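Local structure of surface protein SPB1 (4UZG) at residues K4-K9 with V17-T22; T32-Q37 with P96-N101; I40-P45 with N89-T94; Y57-T62 with I123-T128. The protein forms the backbone of the group B streptococcus type 2b pilus, its subunits probably joined covalently end to end by sortase. All coordinates share one frame; numbering follows the deposited sequence.

How the contacts relate
Three of these contacts pair strands of the same sheet, whereas contact 2 lies at one end of the domain, mostly between loops, at the ends of strands 37-43 and 90-96. Contacts 1, 3 and 4 meet in the interior: contact 1 shares backbone bonds with contact 4, since strands 16-26 and 121-131 are neighbours, and D42 of contact 3 reaches towards K4 and Y127. Their inward faces are aromatic and aliphatic, with polar groups gathered at the K4 linkage, and their outward faces carry threonines and charges. Contact 2, about 29 Å from contact 1 between centres, relies instead on a lysine gripped by loop carbonyls and acids; W97 packs on I61 and I123 of contact 4.

Contact 1: residues K4-K9 with V17-T22; sequences KTVDQK and VKYTIT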
loop_
_atom_site.group_PDB
_atom_site.type_symbol
_atom_site.label_atom_id
_atom_site.label_comp_id
_atom_site.label_asym_id
_atom_site.label_seq_id
_atom_site.Cartn_x
_atom_site.Cartn_y
_atom_site.Cartn_z
ATOM N N LYS A 4 8.663 -11.474 -1.935
ATOM C CA LYS A 4 8.501 -10.051 -1.698
ATOM C C LYS A 4 7.129 -9.879 -1.044
ATOM O O LYS A 4 6.116 -10.297 -1.616
ATOM C CB LYS A 4 8.593 -9.220 -2.976
ATOM C CG LYS A 4 8.630 -7.721 -2.705
ATOM C CD LYS A 4 8.683 -6.855 -3.974
ATOM C CE LYS A 4 8.814 -5.413 -3.609
ATOM N NZ LYS A 4 8.779 -4.493 -4.762
ATOM N N THR A 5 7.110 -9.283 0.145
ATOM C CA THR A 5 5.876 -9.120 0.913
ATOM C C THR A 5 5.767 -7.710 1.471
ATOM O O THR A 5 6.753 -6.963 1.499
ATOM C CB THR A 5 5.823 -10.134 2.087
ATOM O OG1 THR A 5 6.952 -9.940 2.937
ATOM C CG2 THR A 5 5.807 -11.567 1.601
ATOM N N VAL A 6 4.552 -7.351 1.883
ATOM C CA VAL A 6 4.285 -6.103 2.589
ATOM C C VAL A 6 3.641 -6.429 3.929
ATOM O O VAL A 6 3.084 -7.521 4.108
ATOM C CB VAL A 6 3.425 -5.118 1.772
ATOM C CG1 VAL A 6 4.223 -4.671 0.564
ATOM C CG2 VAL A 6 2.095 -5.726 1.367
ATOM N N ASP A 7 3.658 -5.463 4.847
ATOM C CA ASP A 7 3.257 -5.707 6.208
ATOM C C ASP A 7 1.757 -5.677 6.468
ATOM O O ASP A 7 1.337 -6.150 7.517
ATOM C CB ASP A 7 3.992 -4.780 7.192
ATOM C CG ASP A 7 3.661 -3.308 7.051
ATOM O OD1 ASP A 7 3.547 -2.773 5.941
ATOM O OD2 ASP A 7 3.560 -2.666 8.095
ATOM N N GLN A 8 0.959 -5.128 5.560
ATOM C CA GLN A 8 -0.494 -5.055 5.754
ATOM C C GLN A 8 -1.192 -5.488 4.489
ATOM O O GLN A 8 -0.705 -5.253 3.375
ATOM C CB GLN A 8 -0.947 -3.626 6.086
ATOM C CG GLN A 8 -0.350 -3.103 7.395
ATOM C CD GLN A 8 -1.060 -3.648 8.615
ATOM O OE1 GLN A 8 -2.199 -3.324 8.849
ATOM N NE2 GLN A 8 -0.389 -4.485 9.392
ATOM N N LYS A 9 -2.392 -6.045 4.637
ATOM C CA LYS A 9 -3.197 -6.446 3.498
ATOM C C LYS A 9 -3.695 -5.254 2.676
ATOM O O LYS A 9 -3.861 -5.356 1.463
ATOM C CB LYS A 9 -4.388 -7.288 3.967
ATOM C CG LYS A 9 -4.004 -8.621 4.566
ATOM C CD LYS A 9 -5.240 -9.379 5.087
ATOM C CE LYS A 9 -5.947 -8.667 6.276
ATOM N NZ LYS A 9 -5.162 -8.647 7.559
ATOM N N VAL A 17 4.331 1.841 3.938
ATOM C CA VAL A 17 4.323 0.458 3.515
ATOM C C VAL A 17 5.687 -0.129 3.839
ATOM O O VAL A 17 6.703 0.390 3.391
ATOM C CB VAL A 17 4.085 0.366 1.993
ATOM C CG1 VAL A 17 4.124 -1.082 1.532
ATOM C CG2 VAL A 17 2.759 1.030 1.601
ATOM N N LYS A 18 5.735 -1.186 4.655
ATOM C CA LYS A 18 7.007 -1.872 4.902
ATOM C C LYS A 18 7.083 -3.108 4.046
ATOM O O LYS A 18 6.228 -4.005 4.129
ATOM C CB LYS A 18 7.230 -2.241 6.361
ATOM C CG LYS A 18 8.651 -2.745 6.550
ATOM C CD LYS A 18 9.102 -2.766 7.999
ATOM C CE LYS A 18 10.628 -2.764 8.112
ATOM N NZ LYS A 18 11.215 -1.489 7.602
ATOM N N TYR A 19 8.106 -3.111 3.202
ATOM C CA TYR A 19 8.401 -4.200 2.293
ATOM C C TYR A 19 9.505 -5.096 2.841
ATOM O O TYR A 19 10.447 -4.611 3.480
ATOM C CB TYR A 19 8.930 -3.629 0.990
ATOM C CG TYR A 19 7.948 -2.862 0.127
ATOM C CD1 TYR A 19 7.202 -3.513 -0.830
ATOM C CD2 TYR A 19 7.810 -1.491 0.227
ATOM C CE1 TYR A 19 6.363 -2.831 -1.690
ATOM C CE2 TYR A 19 6.955 -0.787 -0.623
ATOM C CZ TYR A 19 6.236 -1.453 -1.582
ATOM O OH TYR A 19 5.446 -0.712 -2.425
ATOM N N THR A 20 9.405 -6.387 2.543
ATOM C CA THR A 20 10.435 -7.355 2.860
ATOM C C THR A 20 10.749 -8.192 1.625
ATOM O O THR A 20 9.842 -8.779 1.034
ATOM C CB THR A 20 10.010 -8.289 4.013
ATOM O OG1 THR A 20 9.685 -7.493 5.160
ATOM C CG2 THR A 20 11.137 -9.235 4.396
ATOM N N ILE A 21 12.026 -8.224 1.251
ATOM C CA ILE A 21 12.516 -9.091 0.185
ATOM C C ILE A 21 13.336 -10.182 0.862
ATOM O O ILE A 21 14.249 -9.879 1.629
ATOM C CB ILE A 21 13.428 -8.329 -0.787
ATOM C CG1 ILE A 21 12.674 -7.180 -1.453
ATOM C CG2 ILE A 21 14.010 -9.301 -1.813
ATOM C CD1 ILE A 21 13.619 -6.160 -2.084
ATOM N N THR A 22 13.034 -11.437 0.579
ATOM C CA THR A 22 13.697 -12.592 1.199
ATOM C C THR A 22 14.232 -13.504 0.092
ATOM O O THR A 22 13.482 -13.838 -0.842
ATOM C CB THR A 22 12.688 -13.371 2.133
ATOM O OG1 THR A 22 12.158 -12.474 3.131
ATOM C CG2 THR A 22 13.332 -14.564 2.818
HETATM O O HOH W 1 9.596 -11.536 2.164
#
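K4 lays CE against CD1 of the Y19 ring at 3.7 Å, its aliphatic chain and the phenol crossing obliquely. With CG anti to the backbone N (chi1 -172°) and every later bond extended, the lysine runs straight into the interior, where NZ is joined covalently to CG of N147. Q162 and V164 of strand 162-165 also touch this chain.

V6, two residues on and facing the same way, supplies the second contact to the ring: its CG1 lies 3.5 Å from Y19 CD1. That methyl also packs on V17 CG1, which itself sits over one face of the Y19 ring, towards the rim. Y19 is thus wedged among aliphatic groups from both strands of the hairpin, and its ring meets that of Y127 nearly parallel.

Between K4 and V6, T5 faces outward and forms a hydrogen-bonded pair with T20. T5 N to T20 O and T20 N to T5 O both measure 2.9 Å. A water donates to T20 O and also bonds T5 OG1 and T22 OG1. Beyond V6 the backbone keeps a weak bond, D7 N to K18 O, and D7 OD1 adds a firmer one with K18 N (3.0 Å), met from above the carboxylate plane; the Y11 hydroxyl also bonds OD1.

The linkage from K4 to N147 is an intramolecular isopeptide bond, with D42 weakly hydrogen-bonded to NZ, much as an acidic residue lies beside such bonds in related pilins. It implies that the short edge strand 4-6 is secured covalently to strand 146-153, consistent with a fibre built to resist pulling.

Contact 2: residues T32-Q37 with P96-N101; sequences TEKVYQ and PWAATN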
loop_
_atom_site.group_PDB
_atom_site.type_symbol
_atom_site.label_atom_id
_atom_site.label_comp_id
_atom_site.label_asym_id
_atom_site.label_seq_id
_atom_site.Cartn_x
_atom_site.Cartn_y
_atom_site.Cartn_z
ATOM N N THR A 32 29.230 -24.122 -11.533
ATOM C CA THR A 32 30.599 -24.387 -11.107
ATOM C C THR A 32 31.335 -23.068 -10.835
ATOM O O THR A 32 32.544 -23.062 -10.595
ATOM C CB THR A 32 31.348 -25.175 -12.190
ATOM O OG1 THR A 32 31.311 -24.434 -13.412
ATOM C CG2 THR A 32 30.689 -26.530 -12.417
ATOM N N GLU A 33 30.601 -21.955 -10.856
ATOM C CA GLU A 33 31.209 -20.640 -10.695
ATOM C C GLU A 33 31.172 -20.176 -9.247
ATOM O O GLU A 33 30.151 -20.274 -8.568
ATOM C CB GLU A 33 30.494 -19.608 -11.554
ATOM C CG GLU A 33 30.781 -19.739 -13.036
ATOM C CD GLU A 33 30.106 -18.644 -13.839
ATOM O OE1 GLU A 33 29.396 -17.817 -13.218
ATOM O OE2 GLU A 33 30.286 -18.609 -15.078
ATOM N N LYS A 34 32.294 -19.656 -8.792
ATOM C CA LYS A 34 32.365 -19.007 -7.502
ATOM C C LYS A 34 31.411 -17.810 -7.488
ATOM O O LYS A 34 31.404 -17.010 -8.438
ATOM C CB LYS A 34 33.797 -18.529 -7.303
ATOM C CG LYS A 34 34.018 -17.636 -6.144
ATOM C CD LYS A 34 35.481 -17.342 -5.956
ATOM C CE LYS A 34 35.716 -16.479 -4.748
ATOM N NZ LYS A 34 37.150 -16.155 -4.538
ATOM N N VAL A 35 30.615 -17.684 -6.422
ATOM C CA VAL A 35 29.767 -16.514 -6.245
ATOM C C VAL A 35 30.543 -15.446 -5.493
ATOM O O VAL A 35 30.952 -15.635 -4.342
ATOM C CB VAL A 35 28.478 -16.849 -5.485
ATOM C CG1 VAL A 35 27.657 -15.577 -5.274
ATOM C CG2 VAL A 35 27.672 -17.888 -6.258
ATOM N N TYR A 36 30.704 -14.300 -6.143
ATOM C CA TYR A 36 31.413 -13.174 -5.534
ATOM C C TYR A 36 30.478 -12.007 -5.168
ATOM O O TYR A 36 30.920 -11.075 -4.492
ATOM C CB TYR A 36 32.580 -12.694 -6.415
ATOM C CG TYR A 36 32.148 -12.287 -7.795
ATOM C CD1 TYR A 36 31.640 -11.023 -8.031
ATOM C CD2 TYR A 36 32.200 -13.186 -8.856
ATOM C CE1 TYR A 36 31.236 -10.653 -9.299
ATOM C CE2 TYR A 36 31.804 -12.819 -10.131
ATOM C CZ TYR A 36 31.295 -11.557 -10.329
ATOM O OH TYR A 36 30.870 -11.137 -11.572
ATOM N N GLN A 37 29.205 -12.060 -5.567
ATOM C CA GLN A 37 28.230 -11.063 -5.138
ATOM C C GLN A 37 26.832 -11.578 -5.351
ATOM O O GLN A 37 26.620 -12.461 -6.177
ATOM C CB GLN A 37 28.415 -9.751 -5.909
ATOM C CG GLN A 37 28.123 -9.867 -7.389
ATOM C CD GLN A 37 28.412 -8.596 -8.155
ATOM O OE1 GLN A 37 29.195 -7.753 -7.714
ATOM N NE2 GLN A 37 27.807 -8.467 -9.318
ATOM N N PRO A 96 28.741 -7.838 -1.654
ATOM C CA PRO A 96 29.938 -8.625 -1.969
ATOM C C PRO A 96 29.947 -9.904 -1.124
ATOM O O PRO A 96 29.576 -9.892 0.049
ATOM C CB PRO A 96 31.098 -7.675 -1.625
ATOM C CG PRO A 96 30.551 -6.752 -0.625
ATOM C CD PRO A 96 29.089 -6.563 -1.006
ATOM N N TRP A 97 30.398 -10.990 -1.736
ATOM C CA TRP A 97 30.264 -12.320 -1.148
ATOM C C TRP A 97 31.619 -12.978 -0.905
ATOM O O TRP A 97 31.712 -13.966 -0.171
ATOM C CB TRP A 97 29.412 -13.201 -2.081
ATOM C CG TRP A 97 28.608 -14.239 -1.372
ATOM C CD1 TRP A 97 28.761 -15.591 -1.449
ATOM C CD2 TRP A 97 27.502 -14.009 -0.491
ATOM N NE1 TRP A 97 27.829 -16.212 -0.672
ATOM C CE2 TRP A 97 27.048 -15.268 -0.070
ATOM C CE3 TRP A 97 26.849 -12.865 -0.043
ATOM C CZ2 TRP A 97 25.964 -15.418 0.794
ATOM C CZ3 TRP A 97 25.779 -13.011 0.827
ATOM C CH2 TRP A 97 25.345 -14.274 1.228
ATOM N N ALA A 98 32.664 -12.441 -1.529
ATOM C CA ALA A 98 34.006 -12.996 -1.398
ATOM C C ALA A 98 34.988 -11.873 -1.664
ATOM O O ALA A 98 34.648 -10.878 -2.311
ATOM C CB ALA A 98 34.230 -14.164 -2.391
ATOM N N ALA A 99 36.225 -12.045 -1.203
ATOM C CA ALA A 99 37.242 -11.012 -1.342
ATOM C C ALA A 99 37.698 -10.828 -2.783
ATOM O O ALA A 99 38.172 -9.752 -3.135
ATOM C CB ALA A 99 38.449 -11.315 -0.452
ATOM N N THR A 100 37.607 -11.882 -3.593
ATOM C CA THR A 100 37.993 -11.835 -5.015
ATOM C C THR A 100 36.993 -12.635 -5.851
ATOM O O THR A 100 36.210 -13.410 -5.299
ATOM C CB THR A 100 39.390 -12.424 -5.266
ATOM O OG1 THR A 100 39.391 -13.821 -4.953
ATOM C CG2 THR A 100 40.439 -11.709 -4.439
ATOM N N ASN A 101 37.033 -12.482 -7.177
ATOM C CA ASN A 101 35.998 -13.086 -8.038
ATOM C C ASN A 101 36.250 -14.496 -8.568
ATOM O O ASN A 101 35.317 -15.149 -9.045
ATOM C CB ASN A 101 35.699 -12.195 -9.231
ATOM C CG ASN A 101 35.372 -10.790 -8.830
ATOM O OD1 ASN A 101 34.986 -10.537 -7.694
ATOM N ND2 ASN A 101 35.570 -9.848 -9.750
HETATM O O HOH W 2 33.237 -16.361 -10.390
#
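K34 and T100 make the polar side-chain contact. Extended throughout, with CG anti to the backbone N (chi1 170°), the lysine carries NZ to within 3.0 Å of T100 O, which it approaches from well above the carbonyl plane. A weak bond to T100 OG1 adds to the grip. The charge is answered mainly by D114 and D113, both in salt bridges with NZ, while F115 makes a cation-pi contact; D114 also holds the T100 hydroxyl.

One backbone bond joins the segments directly, W97 N to Y36 O at 2.8 Å. Next to it, Q37 and P96 form an antiparallel non-hydrogen-bonded pair. This pair is the last bridge between strands 37-43 and 90-96, and the Y36-W97 bond lies just past it, where the two chains open into loops at one end of the beta domain. Farther out a water bridges the segments, donating to K34 O and N101 O.

N101 lies across one face of the Y36 ring: its CB stands 4.0 Å from the centroid, 25° off the normal, in a CH-pi contact. The amide plane is turned 32° from the ring, and OD1 comes within 3.3 Å of Y36 CG, although its hydrogen bond is to K77 NZ.

Among the apolar contacts, V35 CG1 lies alongside W97 CD1 at 4.0 Å. V35 O, a buried carbonyl with no hydrogen-bonding partner, meets the edge of the same indole near its plane. A98 contributes its methyl, 3.6 Å from K34 CE, covering the lysine stem on its way to the acids.

Contact 3: residues I40-P45 with N89-T94; sequences IKDTMP and NNFTIT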
loop_
_atom_site.group_PDB
_atom_site.type_symbol
_atom_site.label_atom_id
_atom_site.label_comp_id
_atom_site.label_asym_id
_atom_site.label_seq_id
_atom_site.Cartn_x
_atom_site.Cartn_y
_atom_site.Cartn_z
ATOM N N ILE A 40 20.541 -7.356 -5.746
ATOM C CA ILE A 40 19.110 -7.212 -5.521
ATOM C C ILE A 40 18.671 -5.942 -6.239
ATOM O O ILE A 40 19.120 -4.848 -5.910
ATOM C CB ILE A 40 18.812 -7.083 -4.013
ATOM C CG1 ILE A 40 19.303 -8.324 -3.263
ATOM C CG2 ILE A 40 17.316 -6.846 -3.787
ATOM C CD1 ILE A 40 20.632 -8.133 -2.543
ATOM N N LYS A 41 17.792 -6.096 -7.224
ATOM C CA LYS A 41 17.291 -4.965 -8.001
ATOM C C LYS A 41 15.802 -4.852 -7.792
ATOM O O LYS A 41 15.082 -5.826 -7.965
ATOM C CB LYS A 41 17.556 -5.162 -9.488
ATOM C CG LYS A 41 18.971 -4.927 -9.885
ATOM C CD LYS A 41 19.187 -5.054 -11.384
ATOM C CE LYS A 41 20.653 -4.831 -11.747
ATOM N NZ LYS A 41 20.851 -4.870 -13.227
ATOM N N ASP A 42 15.320 -3.667 -7.433
ATOM C CA ASP A 42 13.891 -3.481 -7.125
ATOM C C ASP A 42 13.364 -2.347 -7.973
ATOM O O ASP A 42 13.850 -1.208 -7.887
ATOM C CB ASP A 42 13.759 -3.161 -5.643
ATOM C CG ASP A 42 12.339 -3.184 -5.151
ATOM O OD1 ASP A 42 11.415 -2.775 -5.861
ATOM O OD2 ASP A 42 12.134 -3.573 -3.965
ATOM N N THR A 43 12.397 -2.675 -8.830
ATOM C CA THR A 43 11.722 -1.678 -9.644
ATOM C C THR A 43 10.360 -1.415 -8.980
ATOM O O THR A 43 9.492 -2.284 -8.958
ATOM C CB THR A 43 11.521 -2.159 -11.080
ATOM O OG1 THR A 43 12.782 -2.528 -11.637
ATOM C CG2 THR A 43 10.874 -1.065 -11.941
ATOM N N MET A 44 10.229 -0.221 -8.422
ATOM C CA MET A 44 9.028 0.200 -7.712
ATOM C C MET A 44 7.996 0.717 -8.699
ATOM O O MET A 44 8.323 1.054 -9.839
ATOM C CB MET A 44 9.424 1.289 -6.728
ATOM C CG MET A 44 10.126 0.764 -5.492
ATOM S SD MET A 44 8.980 -0.085 -4.366
ATOM C CE MET A 44 8.257 1.309 -3.516
ATOM N N PRO A 45 6.740 0.842 -8.253
ATOM C CA PRO A 45 5.747 1.615 -9.002
ATOM C C PRO A 45 6.229 3.056 -9.140
ATOM O O PRO A 45 7.216 3.485 -8.547
ATOM C CB PRO A 45 4.506 1.570 -8.112
ATOM C CG PRO A 45 4.775 0.761 -7.016
ATOM C CD PRO A 45 6.208 0.410 -6.955
ATOM N N ASN A 89 13.252 6.383 -8.098
ATOM C CA ASN A 89 12.330 5.677 -7.200
ATOM C C ASN A 89 12.602 4.188 -7.076
ATOM O O ASN A 89 11.820 3.470 -6.453
ATOM C CB ASN A 89 10.861 5.906 -7.596
ATOM C CG ASN A 89 9.894 5.751 -6.424
ATOM O OD1 ASN A 89 10.081 6.328 -5.352
ATOM N ND2 ASN A 89 8.827 4.984 -6.648
ATOM N N ASN A 90 13.717 3.745 -7.653
ATOM C CA ASN A 90 14.146 2.355 -7.641
ATOM C C ASN A 90 15.452 2.216 -6.862
ATOM O O ASN A 90 16.109 3.219 -6.538
ATOM C CB ASN A 90 14.344 1.860 -9.068
ATOM C CG ASN A 90 13.112 2.025 -9.919
ATOM O OD1 ASN A 90 12.002 1.789 -9.463
ATOM N ND2 ASN A 90 13.298 2.425 -11.174
ATOM N N PHE A 91 15.890 0.977 -6.612
ATOM C CA PHE A 91 17.188 0.771 -5.998
ATOM C C PHE A 91 17.813 -0.541 -6.445
ATOM O O PHE A 91 17.117 -1.482 -6.838
ATOM C CB PHE A 91 17.126 0.849 -4.470
ATOM C CG PHE A 91 16.368 -0.277 -3.797
ATOM C CD1 PHE A 91 16.993 -1.462 -3.487
ATOM C CD2 PHE A 91 15.019 -0.130 -3.474
ATOM C CE1 PHE A 91 16.316 -2.481 -2.858
ATOM C CE2 PHE A 91 14.322 -1.146 -2.832
ATOM C CZ PHE A 91 14.964 -2.333 -2.522
ATOM N N THR A 92 19.139 -0.582 -6.330
ATOM C CA THR A 92 19.931 -1.775 -6.504
ATOM C C THR A 92 20.900 -1.876 -5.341
ATOM O O THR A 92 21.637 -0.935 -5.062
ATOM C CB THR A 92 20.745 -1.715 -7.822
ATOM O OG1 THR A 92 19.850 -1.554 -8.916
ATOM C CG2 THR A 92 21.577 -2.971 -8.002
ATOM N N ILE A 93 20.899 -3.035 -4.687
ATOM C CA ILE A 93 21.812 -3.347 -3.605
ATOM C C ILE A 93 22.723 -4.480 -4.059
ATOM O O ILE A 93 22.244 -5.508 -4.521
ATOM C CB ILE A 93 21.033 -3.729 -2.327
ATOM C CG1 ILE A 93 20.460 -2.460 -1.695
ATOM C CG2 ILE A 93 21.928 -4.476 -1.318
ATOM C CD1 ILE A 93 19.459 -2.692 -0.601
ATOM N N THR A 94 24.033 -4.287 -3.933
ATOM C CA THR A 94 25.006 -5.307 -4.314
ATOM C C THR A 94 25.737 -5.723 -3.052
ATOM O O THR A 94 26.336 -4.897 -2.380
ATOM C CB THR A 94 25.983 -4.764 -5.353
ATOM O OG1 THR A 94 25.242 -4.317 -6.487
ATOM C CG2 THR A 94 26.967 -5.821 -5.792
HETATM O O HOH W 3 9.827 3.529 -9.808
#
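D42 covers one face of the F91 ring, its CB 3.6 Å from the centroid and 21° off the normal in a CH-pi contact. The carboxylate plane is inclined 47° to the ring, and OD2 comes 3.4 Å from F91 CZ. Y127 and F91 meet edge-to-face, and Y57 adds a further aromatic contact. A chi1 of -170° swings CG of D42 away from its own amide nitrogen and into the interior, where OD2 makes a weak hydrogen bond with the Y127 hydroxyl.

Two flat amides close the end of the strand pair. N90 OD1 accepts the backbone N of M44 at 2.9 Å, replacing a main-chain carbonyl just where regular pairing stops. N89 ND2 donates to P45 O, also at 2.9 Å, with the acceptor almost in the amide plane; the same NH2 group reaches V50 O, and OD1 is bonded by the L52 amide.

D42 and F91, like I40 and I93, are antiparallel hydrogen-bonded pairs, and the I40 N to I93 O bond of 2.8 Å is nearly straight. On the opposite face K41 CG lies beside the T92 side chain.

Strand 37-43 is flanked on its other edge by strand 146-153, through K41 with T150 and T43 with I148, while strand 90-96 is flanked by strand 81-87. I40, D42 and F91 face I21 of strand 16-26 across the interior.

Contact 4: residues Y57-T62 with I123-T128; sequences YEVTIT and ITVTYT
The first torsions of Y57 (CG beside the backbone N, chi1 -43°) and Y127 (CG between N and the carbonyl carbon, chi1 70°) set the Y57 ring atom CD1 against Y127 CB, 3.6 Å away. The Y57 hydroxyl is hydrogen-bonded to E86 OE2.

The inward row proceeds with V59 and V125, whose CG1 and CG2 respectively are 4.2 Å apart. On the other face T60 OG1 packs 3.5 Å from T124 CB, the two side chains parallel. One water is held by three hydroxyls, OG1 of T60, of T62 and of T124, each at 2.8 Å. It joins the two strands through their threonine hydroxyls on the outer face. Farther along, T126 OG1 lies 3.3 Å from E58 CB.

Regular backbone pairing underlies all this. E58 N to T126 O and T126 N to E58 O are both 2.9 Å; T60 and T124 exchange a like pair, N to O each way. CA-H...O contacts fill the spaces between, including Y57 CA to T126 O at 3.1 Å.

Strand 121-131 also bonds strand 16-26 on its far edge, and strand 50-62 bonds strand 68-73. The alternation of buried aromatic and aliphatic residues with outward threonines and a glutamate is that of strands with one face packed in the interior and one turned outward, consistent with a layer of the immunoglobulin-like beta-sandwich domains of Gram-positive pilins.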
loop_
_atom_site.group_PDB
_atom_site.type_symbol
_atom_site.label_atom_id
_atom_site.label_comp_id
_atom_site.label_asym_id
_atom_site.label_seq_id
_atom_site.Cartn_x
_atom_site.Cartn_y
_atom_site.Cartn_z
ATOM N N TYR A 57 16.710 1.116 4.210
ATOM C CA TYR A 57 17.012 -0.327 4.172
ATOM C C TYR A 57 17.575 -0.867 5.466
ATOM O O TYR A 57 18.364 -0.210 6.157
ATOM C CB TYR A 57 18.054 -0.658 3.063
ATOM C CG TYR A 57 17.754 0.084 1.811
ATOM C CD1 TYR A 57 16.756 -0.346 0.953
ATOM C CD2 TYR A 57 18.380 1.284 1.549
ATOM C CE1 TYR A 57 16.370 0.399 -0.144
ATOM C CE2 TYR A 57 18.014 2.042 0.435
ATOM C CZ TYR A 57 16.988 1.607 -0.385
ATOM O OH TYR A 57 16.585 2.336 -1.466
ATOM N N GLU A 58 17.194 -2.102 5.752
ATOM C CA GLU A 58 17.917 -2.944 6.692
ATOM C C GLU A 58 18.261 -4.208 5.903
ATOM O O GLU A 58 17.362 -4.874 5.377
ATOM C CB GLU A 58 17.091 -3.262 7.929
ATOM C CG GLU A 58 17.840 -4.089 8.944
ATOM C CD GLU A 58 18.248 -3.298 10.163
ATOM O OE1 GLU A 58 18.451 -2.071 10.032
ATOM O OE2 GLU A 58 18.360 -3.891 11.254
ATOM N N VAL A 59 19.550 -4.518 5.835
ATOM C CA VAL A 59 20.042 -5.615 5.018
ATOM C C VAL A 59 20.727 -6.614 5.950
ATOM O O VAL A 59 21.667 -6.248 6.654
ATOM C CB VAL A 59 21.033 -5.131 3.940
ATOM C CG1 VAL A 59 21.416 -6.281 3.039
ATOM C CG2 VAL A 59 20.434 -3.967 3.140
ATOM N N THR A 60 20.266 -7.861 5.943
ATOM C CA THR A 60 20.828 -8.879 6.806
ATOM C C THR A 60 21.096 -10.175 6.051
ATOM O O THR A 60 20.456 -10.493 5.038
ATOM C CB THR A 60 19.888 -9.205 7.997
ATOM O OG1 THR A 60 18.649 -9.705 7.498
ATOM C CG2 THR A 60 19.644 -8.026 8.919
ATOM N N ILE A 61 22.037 -10.924 6.613
ATOM C CA ILE A 61 22.328 -12.281 6.198
ATOM C C ILE A 61 22.098 -13.167 7.417
ATOM O O ILE A 61 22.671 -12.930 8.482
ATOM C CB ILE A 61 23.785 -12.441 5.687
ATOM C CG1 ILE A 61 24.054 -11.479 4.517
ATOM C CG2 ILE A 61 24.033 -13.890 5.295
ATOM C CD1 ILE A 61 25.480 -11.426 4.111
ATOM N N THR A 62 21.267 -14.190 7.261
ATOM C CA THR A 62 20.945 -15.118 8.351
ATOM C C THR A 62 21.386 -16.517 7.939
ATOM O O THR A 62 20.981 -17.015 6.882
ATOM C CB THR A 62 19.445 -15.112 8.648
ATOM O OG1 THR A 62 19.014 -13.773 8.899
ATOM C CG2 THR A 62 19.140 -15.970 9.874
ATOM N N ILE A 123 19.269 -13.953 2.581
ATOM C CA ILE A 123 19.412 -12.513 2.451
ATOM C C ILE A 123 18.043 -11.896 2.643
ATOM O O ILE A 123 17.087 -12.297 1.992
ATOM C CB ILE A 123 19.971 -12.139 1.067
ATOM C CG1 ILE A 123 21.386 -12.694 0.871
ATOM C CG2 ILE A 123 19.963 -10.619 0.882
ATOM C CD1 ILE A 123 21.887 -12.624 -0.587
ATOM N N THR A 124 17.948 -10.924 3.545
ATOM C CA THR A 124 16.705 -10.190 3.754
ATOM C C THR A 124 16.995 -8.702 3.574
ATOM O O THR A 124 17.941 -8.172 4.148
ATOM C CB THR A 124 16.088 -10.445 5.156
ATOM O OG1 THR A 124 16.017 -11.852 5.380
ATOM C CG2 THR A 124 14.710 -9.858 5.273
ATOM N N VAL A 125 16.145 -8.032 2.799
ATOM C CA VAL A 125 16.165 -6.582 2.698
ATOM C C VAL A 125 14.788 -6.081 3.102
ATOM O O VAL A 125 13.792 -6.426 2.469
ATOM C CB VAL A 125 16.501 -6.099 1.268
ATOM C CG1 VAL A 125 16.431 -4.569 1.170
ATOM C CG2 VAL A 125 17.862 -6.604 0.812
ATOM N N THR A 126 14.731 -5.258 4.135
ATOM C CA THR A 126 13.506 -4.561 4.457
ATOM C C THR A 126 13.688 -3.093 4.108
ATOM O O THR A 126 14.788 -2.542 4.200
ATOM C CB THR A 126 13.125 -4.697 5.921
ATOM O OG1 THR A 126 14.099 -4.067 6.749
ATOM C CG2 THR A 126 12.963 -6.133 6.318
ATOM N N TYR A 127 12.601 -2.444 3.687
ATOM C CA TYR A 127 12.635 -1.027 3.371
ATOM C C TYR A 127 11.197 -0.523 3.397
ATOM O O TYR A 127 10.262 -1.318 3.509
ATOM C CB TYR A 127 13.303 -0.771 2.000
ATOM C CG TYR A 127 12.492 -1.239 0.803
ATOM C CD1 TYR A 127 12.554 -2.540 0.341
ATOM C CD2 TYR A 127 11.635 -0.366 0.159
ATOM C CE1 TYR A 127 11.787 -2.956 -0.740
ATOM C CE2 TYR A 127 10.861 -0.774 -0.929
ATOM C CZ TYR A 127 10.952 -2.069 -1.358
ATOM O OH TYR A 127 10.197 -2.520 -2.437
ATOM N N THR A 128 11.022 0.788 3.298
ATOM C CA THR A 128 9.690 1.349 3.314
ATOM C C THR A 128 9.439 2.268 2.121
ATOM O O THR A 128 10.364 2.751 1.452
ATOM C CB THR A 128 9.405 2.117 4.619
ATOM O OG1 THR A 128 10.329 3.199 4.696
ATOM C CG2 THR A 128 9.532 1.227 5.834
HETATM O O HOH W 4 18.475 -12.359 6.591
#